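Uncharacterized protein (Leptospirillum rubarum, PDB 3OMD) is of unknown function, a mostly helical single-chain protein that belongs to the DUF5069 family. Local coordinates at residues A[28-31]-A[32-36]; A[74-77]-A[78-81]. All blocks are in the same frame, centred on the assembly; numbering follows the deposited sequence.

Contact 1. Residues A[28-31]-A[32-36]; sequences RVID and KARAH
Lys-32 begins the second half of this helical run, and its backbone N donates to Arg-28 O at 3.0 Å. With CG anti to its own carbonyl carbon (chi1 -68°), the lysine lays its aliphatic part back over that same oxygen, CG standing 3.4 Å from Arg-28 O, before a bend at chi3 carries the amine off. CD of Lys-32 passes Arg-28 CG at 4.2 Å as the two chains cross. Their like charges stay apart, bridged by a water that accepts from Arg-28 NE, in the guanidinium plane, and from Lys-32 NZ; each charge probably finds its main compensation outside the pair, Arg-28 in Glu-141 and Lys-32 in Asp-51. Ala-33 N makes a 2.8 Å bond to Val-29 O, and its methyl group rests near that carbonyl oxygen too. Arg-34, bonded through N to Ile-30 O, runs out extended alongside Ile-30, whose CG2 touches the guanidinium obliquely, 3.6 Å from Arg-34 NE. A second water accepts from Arg-34 NE and donates to Asp-31 OD1, linking opposite charges without direct contact; Asp-31 also pairs with Arg-14, while Arg-34 NH1 and NH2 reach the carbonyls of Val-69 and Arg-72. A leucine in place of Arg-34 would probably leave those two carbonyls and the water at Asp-31 without their donor. Ala-35 N bonds to Asp-31 O at 3.1 Å, and His-36 N carries the pattern on to Lys-32 O. Successive i to i+4 bonds are the signature of a regular alpha-helix, here about two buried turns of helix 26-38 in the DUF5069 domain.

Contact 2. Residues A[74-77]-A[78-81]; sequences QDQD and MLAW
Gln-76 and Leu-79 carry the one side-chain contact between 74-77 and 78-81: they lie side by side and point the same way, with the amide NE2 of Gln-76 4.0 Å from Leu-79 CD2. The glutamine gets there by folding at chi2 (-68°), which turns its amide alongside the leucine instead of straight out. Holding CG anti to the backbone N (chi1 176°) sends the leucine's branches out beside the glutamine, where CD2 meets its amide. Leu-79 CB sits 3.4 Å from Asp-75 O, the carbonyl that its own N grips at 2.8 Å. Met-78, a selenomethionine, folds more tightly still, bending at both chi2 and chi3, and its end leads away from 74-77. Trp-81 also swings its indole away, leaving CB 3.7 Å from Asp-77 O. In the backbone, Met-78 N bonds to Gln-74 O, the N-cap residue, at 3.1 Å, and Ala-80 N and Trp-81 N continue the ladder to Gln-76 O and Asp-77 O, so these residues make up roughly the first two turns of the helix. Asp-75, near that start, makes a salt bridge to Arg-14. The helix 75-85 lies against two others: Met-78 packs on Phe-65 and Val-69 of helix 62-69, where Trp-81 meets Phe-65 and Ala-68, and also on Ile-30 of helix 26-38, where Asp-75 touches Ile-30 and Leu-79 touches Leu-26.

All the touching residues of contact 1 are buried, and its centre lies about 9 Å from that of the chain, against about 16 Å for the centre of contact 2, which has four exposed residues among eight. Each holds together a single helix, 26-38 or 75-85, and the two helices meet: Ile-30 CD1 packs on Met-78 CB at 3.7 Å, and Arg-34 NH2 lies 3.9 Å from Met-78 CG. The chemistry follows the setting. In 28-36 buried charges are answered by waters, by acids and bases elsewhere in the fold and, for Arg-34, by backbone carbonyls; 74-81 sets one hydrophobic side against its neighbours and keeps polar residues such as Gln-76 outward. Arg-14 joins both, pairing with Asp-31 and Asp-75.

Contact 1. Residues A[28-31]-A[32-36]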
ATOM      1  N   ARG A  28      -0.987  -4.435   0.831  1.00 10.79           N
ATOM      2  CA  ARG A  28      -1.898  -3.472   0.239  1.00 10.62           C
ATOM      3  C   ARG A  28      -1.734  -3.440  -1.291  1.00 11.33           C
ATOM      4  O   ARG A  28      -2.723  -3.421  -2.041  1.00 12.29           O
ATOM      5  CB  ARG A  28      -1.598  -2.086   0.830  1.00 11.43           C
ATOM      6  CG  ARG A  28      -2.559  -0.982   0.327  1.00 12.45           C
ATOM      7  CD  ARG A  28      -2.332   0.252   1.154  1.00 11.86           C
ATOM      8  NE  ARG A  28      -3.327   1.285   0.853  1.00 11.89           N
ATOM      9  CZ  ARG A  28      -4.541   1.337   1.399  1.00 12.16           C
ATOM     10  NH1 ARG A  28      -4.910   0.450   2.321  1.00 12.20           N
ATOM     11  NH2 ARG A  28      -5.376   2.321   1.044  1.00 12.49           N
ATOM     12  N   VAL A  29      -0.487  -3.412  -1.753  1.00 10.68           N
ATOM     13  CA  VAL A  29      -0.269  -3.364  -3.194  1.00 11.64           C
ATOM     14  C   VAL A  29      -0.507  -4.699  -3.883  1.00 11.83           C
ATOM     15  O   VAL A  29      -0.845  -4.697  -5.070  1.00 12.55           O
ATOM     16  CB  VAL A  29       1.114  -2.724  -3.526  1.00 10.77           C
ATOM     17  CG1 VAL A  29       2.288  -3.691  -3.280  1.00 11.79           C
ATOM     18  CG2 VAL A  29       1.131  -2.222  -4.952  1.00 13.15           C
ATOM     19  N   ILE A  30      -0.304  -5.822  -3.185  1.00 11.37           N
ATOM     20  CA  ILE A  30      -0.845  -7.086  -3.725  1.00 12.02           C
ATOM     21  C   ILE A  30      -2.333  -6.943  -4.049  1.00 12.37           C
ATOM     22  O   ILE A  30      -2.790  -7.295  -5.148  1.00 12.83           O
ATOM     23  CB  ILE A  30      -0.572  -8.251  -2.758  1.00 12.05           C
ATOM     24  CG1 ILE A  30       0.940  -8.572  -2.767  1.00 12.16           C
ATOM     25  CG2 ILE A  30      -1.399  -9.525  -3.142  1.00 14.24           C
ATOM     26  CD1 ILE A  30       1.317  -9.528  -1.559  1.00 13.64           C
ATOM     27  N   ASP A  31      -3.082  -6.413  -3.089  1.00 12.76           N
ATOM     28  CA  ASP A  31      -4.533  -6.305  -3.283  1.00 12.97           C
ATOM     29  C   ASP A  31      -4.855  -5.371  -4.435  1.00 13.16           C
ATOM     30  O   ASP A  31      -5.726  -5.663  -5.250  1.00 13.22           O
ATOM     31  CB  ASP A  31      -5.185  -5.786  -2.009  1.00 13.04           C
ATOM     32  CG  ASP A  31      -5.124  -6.783  -0.864  1.00 14.25           C
ATOM     33  OD1 ASP A  31      -4.822  -7.987  -1.078  1.00 16.18           O
ATOM     34  OD2 ASP A  31      -5.370  -6.368   0.302  1.00 15.23           O
ATOM     35  N   LYS A  32      -4.143  -4.249  -4.492  1.00 12.54           N
ATOM     36  CA  LYS A  32      -4.393  -3.283  -5.570  1.00 11.96           C
ATOM     37  C   LYS A  32      -3.988  -3.871  -6.925  1.00 12.47           C
ATOM     38  O   LYS A  32      -4.678  -3.622  -7.928  1.00 13.64           O
ATOM     39  CB  LYS A  32      -3.626  -1.966  -5.331  1.00 11.72           C
ATOM     40  CG  LYS A  32      -4.205  -1.200  -4.103  1.00 12.82           C
ATOM     41  CD  LYS A  32      -3.339  -0.014  -3.649  1.00 15.19           C
ATOM     42  CE  LYS A  32      -3.269   0.983  -4.737  1.00 14.38           C
ATOM     43  NZ  LYS A  32      -2.260   2.080  -4.350  1.00 13.47           N
ATOM     44  N   ALA A  33      -2.897  -4.648  -6.969  1.00 12.07           N
ATOM     45  CA  ALA A  33      -2.512  -5.298  -8.208  1.00 13.45           C
ATOM     46  C   ALA A  33      -3.575  -6.263  -8.682  1.00 13.86           C
ATOM     47  O   ALA A  33      -3.884  -6.337  -9.867  1.00 14.33           O
ATOM     48  CB  ALA A  33      -1.182  -6.009  -8.045  1.00 13.68           C
ATOM     49  N   ARG A  34      -4.146  -7.018  -7.753  1.00 13.80           N
ATOM     50  CA  ARG A  34      -5.220  -7.931  -8.160  1.00 15.33           C
ATOM     51  C   ARG A  34      -6.418  -7.192  -8.719  1.00 15.92           C
ATOM     52  O   ARG A  34      -6.998  -7.636  -9.740  1.00 17.32           O
ATOM     53  CB  ARG A  34      -5.617  -8.833  -7.001  1.00 16.21           C
ATOM     54  CG  ARG A  34      -4.466  -9.766  -6.569  1.00 16.08           C
ATOM     55  CD  ARG A  34      -4.938 -10.866  -5.573  1.00 17.14           C
ATOM     56  NE  ARG A  34      -3.860 -11.521  -4.841  1.00 19.78           N
ATOM     57  CZ  ARG A  34      -2.953 -12.360  -5.342  1.00 21.47           C
ATOM     58  NH1 ARG A  34      -2.985 -12.763  -6.620  1.00 24.12           N
ATOM     59  NH2 ARG A  34      -2.008 -12.814  -4.519  1.00 22.30           N
ATOM     60  N   ALA A  35      -6.798  -6.085  -8.075  1.00 16.28           N
ATOM     61  CA  ALA A  35      -7.908  -5.291  -8.600  1.00 15.97           C
ATOM     62  C   ALA A  35      -7.553  -4.642  -9.954  1.00 17.11           C
ATOM     63  O   ALA A  35      -8.412  -4.541 -10.856  1.00 17.48           O
ATOM     64  CB  ALA A  35      -8.305  -4.246  -7.567  1.00 16.83           C
ATOM     65  N   HIS A  36      -6.306  -4.207 -10.095  1.00 16.18           N
ATOM     66  CA  HIS A  36      -5.841  -3.661 -11.360  1.00 17.51           C
ATOM     67  C   HIS A  36      -5.982  -4.662 -12.521  1.00 18.76           C
ATOM     68  O   HIS A  36      -6.521  -4.293 -13.589  1.00 21.06           O
ATOM     69  CB  HIS A  36      -4.405  -3.229 -11.171  1.00 17.02           C
ATOM     70  CG  HIS A  36      -3.684  -2.949 -12.447  1.00 19.57           C
ATOM     71  ND1 HIS A  36      -3.872  -1.788 -13.164  1.00 21.06           N
ATOM     72  CD2 HIS A  36      -2.741  -3.663 -13.113  1.00 21.30           C
ATOM     73  CE1 HIS A  36      -3.078  -1.801 -14.223  1.00 21.59           C
ATOM     74  NE2 HIS A  36      -2.375  -2.919 -14.210  1.00 25.42           N
TER
HETATM   75  O   HOH W   1      -2.073   3.218  -1.390  1.00  8.81           O
HETATM   76  O   HOH W   2      -4.551 -10.460  -2.146  1.00 25.42           O

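Contact 2. Residues A[74-77]-A[78-81]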
ATOM      1  N   GLN A  74      -1.440 -16.748  -3.192  1.00 21.94           N
ATOM      2  CA  GLN A  74      -1.172 -16.646  -1.783  1.00 21.61           C
ATOM      3  C   GLN A  74      -0.065 -15.619  -1.522  1.00 19.01           C
ATOM      4  O   GLN A  74       0.903 -15.516  -2.276  1.00 19.19           O
ATOM      5  CB  GLN A  74      -0.742 -17.994  -1.241  1.00 24.59           C
ATOM      6  CG  GLN A  74      -1.702 -19.161  -1.557  1.00 30.53           C
ATOM      7  CD  GLN A  74      -3.177 -18.863  -1.230  1.00 37.89           C
ATOM      8  OE1 GLN A  74      -4.090 -19.308  -1.957  1.00 42.98           O
ATOM      9  NE2 GLN A  74      -3.424 -18.120  -0.146  1.00 39.47           N
ATOM     10  N   ASP A  75      -0.201 -14.920  -0.407  1.00 16.90           N
ATOM     11  CA  ASP A  75       0.800 -13.930   0.035  1.00 15.06           C
ATOM     12  C   ASP A  75       2.217 -14.527   0.041  1.00 15.49           C
ATOM     13  O   ASP A  75       3.158 -13.841  -0.327  1.00 15.10           O
ATOM     14  CB  ASP A  75       0.474 -13.443   1.460  1.00 14.87           C
ATOM     15  CG  ASP A  75      -0.574 -12.361   1.498  1.00 16.62           C
ATOM     16  OD1 ASP A  75      -1.045 -11.867   0.448  1.00 17.13           O
ATOM     17  OD2 ASP A  75      -0.928 -11.989   2.629  1.00 18.95           O
ATOM     18  N   GLN A  76       2.377 -15.756   0.539  1.00 15.34           N
ATOM     19  CA  GLN A  76       3.718 -16.303   0.628  1.00 16.80           C
ATOM     20  C   GLN A  76       4.328 -16.417  -0.757  1.00 16.63           C
ATOM     21  O   GLN A  76       5.541 -16.238  -0.923  1.00 16.80           O
ATOM     22  CB  GLN A  76       3.746 -17.639   1.371  1.00 18.74           C
ATOM     23  CG  GLN A  76       3.712 -17.455   2.916  1.00 20.55           C
ATOM     24  CD  GLN A  76       4.991 -16.811   3.493  1.00 23.10           C
ATOM     25  OE1 GLN A  76       6.107 -17.259   3.214  1.00 26.14           O
ATOM     26  NE2 GLN A  76       4.824 -15.776   4.291  1.00 24.58           N
ATOM     27  N   ASP A  77       3.488 -16.694  -1.762  1.00 16.40           N
ATOM     28  CA  ASP A  77       4.022 -16.830  -3.084  1.00 17.65           C
ATOM     29  C   ASP A  77       4.395 -15.489  -3.687  1.00 15.79           C
ATOM     30  O   ASP A  77       5.437 -15.368  -4.358  1.00 15.55           O
ATOM     31  CB  ASP A  77       3.084 -17.672  -3.929  1.00 20.79           C
ATOM     32  CG  ASP A  77       3.121 -19.154  -3.435  1.00 25.36           C
ATOM     33  OD1 ASP A  77       4.245 -19.691  -3.276  1.00 32.65           O
ATOM     34  OD2 ASP A  77       2.095 -19.712  -3.085  1.00 32.34           O
HETATM   35  N   MSE A  78       3.596 -14.462  -3.411  1.00 15.09           N
HETATM   36  CA  MSE A  78       3.988 -13.155  -3.888  1.00 16.19           C
HETATM   37  C   MSE A  78       5.243 -12.643  -3.158  1.00 14.87           C
HETATM   38  O   MSE A  78       6.106 -12.009  -3.743  1.00 15.00           O
HETATM   39  CB  MSE A  78       2.834 -12.162  -3.728  1.00 17.52           C
HETATM   40  CG  MSE A  78       1.829 -12.239  -4.740  1.00 29.08           C
HETATM   41 SE   MSE A  78       2.767 -11.995  -6.555  1.00 50.66          SE
HETATM   42  CE  MSE A  78       3.773 -10.316  -6.304  1.00 46.68           C
ATOM     43  N   LEU A  79       5.345 -12.938  -1.865  1.00 13.50           N
ATOM     44  CA  LEU A  79       6.535 -12.539  -1.105  1.00 13.82           C
ATOM     45  C   LEU A  79       7.780 -13.218  -1.683  1.00 14.15           C
ATOM     46  O   LEU A  79       8.836 -12.568  -1.843  1.00 13.97           O
ATOM     47  CB  LEU A  79       6.369 -12.877   0.388  1.00 13.60           C
ATOM     48  CG  LEU A  79       7.603 -12.597   1.288  1.00 12.00           C
ATOM     49  CD1 LEU A  79       7.939 -11.099   1.252  1.00 13.78           C
ATOM     50  CD2 LEU A  79       7.338 -13.056   2.687  1.00 14.62           C
ATOM     51  N   ALA A  80       7.672 -14.513  -2.020  1.00 14.60           N
ATOM     52  CA  ALA A  80       8.826 -15.223  -2.580  1.00 14.30           C
ATOM     53  C   ALA A  80       9.210 -14.586  -3.925  1.00 15.09           C
ATOM     54  O   ALA A  80      10.409 -14.464  -4.246  1.00 15.68           O
ATOM     55  CB  ALA A  80       8.545 -16.712  -2.718  1.00 15.94           C
ATOM     56  N   TRP A  81       8.222 -14.157  -4.712  1.00 14.69           N
ATOM     57  CA  TRP A  81       8.544 -13.504  -5.984  1.00 15.00           C
ATOM     58  C   TRP A  81       9.299 -12.181  -5.743  1.00 14.57           C
ATOM     59  O   TRP A  81      10.335 -11.902  -6.365  1.00 15.34           O
ATOM     60  CB  TRP A  81       7.250 -13.253  -6.806  1.00 15.94           C
ATOM     61  CG  TRP A  81       7.550 -12.729  -8.177  1.00 16.38           C
ATOM     62  CD1 TRP A  81       7.789 -13.461  -9.310  1.00 18.40           C
ATOM     63  CD2 TRP A  81       7.610 -11.345  -8.568  1.00 16.50           C
ATOM     64  NE1 TRP A  81       8.021 -12.617 -10.381  1.00 21.50           N
ATOM     65  CE2 TRP A  81       7.914 -11.315  -9.955  1.00 19.44           C
ATOM     66  CE3 TRP A  81       7.452 -10.135  -7.876  1.00 16.64           C
ATOM     67  CZ2 TRP A  81       8.052 -10.125 -10.672  1.00 20.07           C
ATOM     68  CZ3 TRP A  81       7.628  -8.907  -8.602  1.00 17.35           C
ATOM     69  CH2 TRP A  81       7.900  -8.939  -9.991  1.00 19.16           C
TER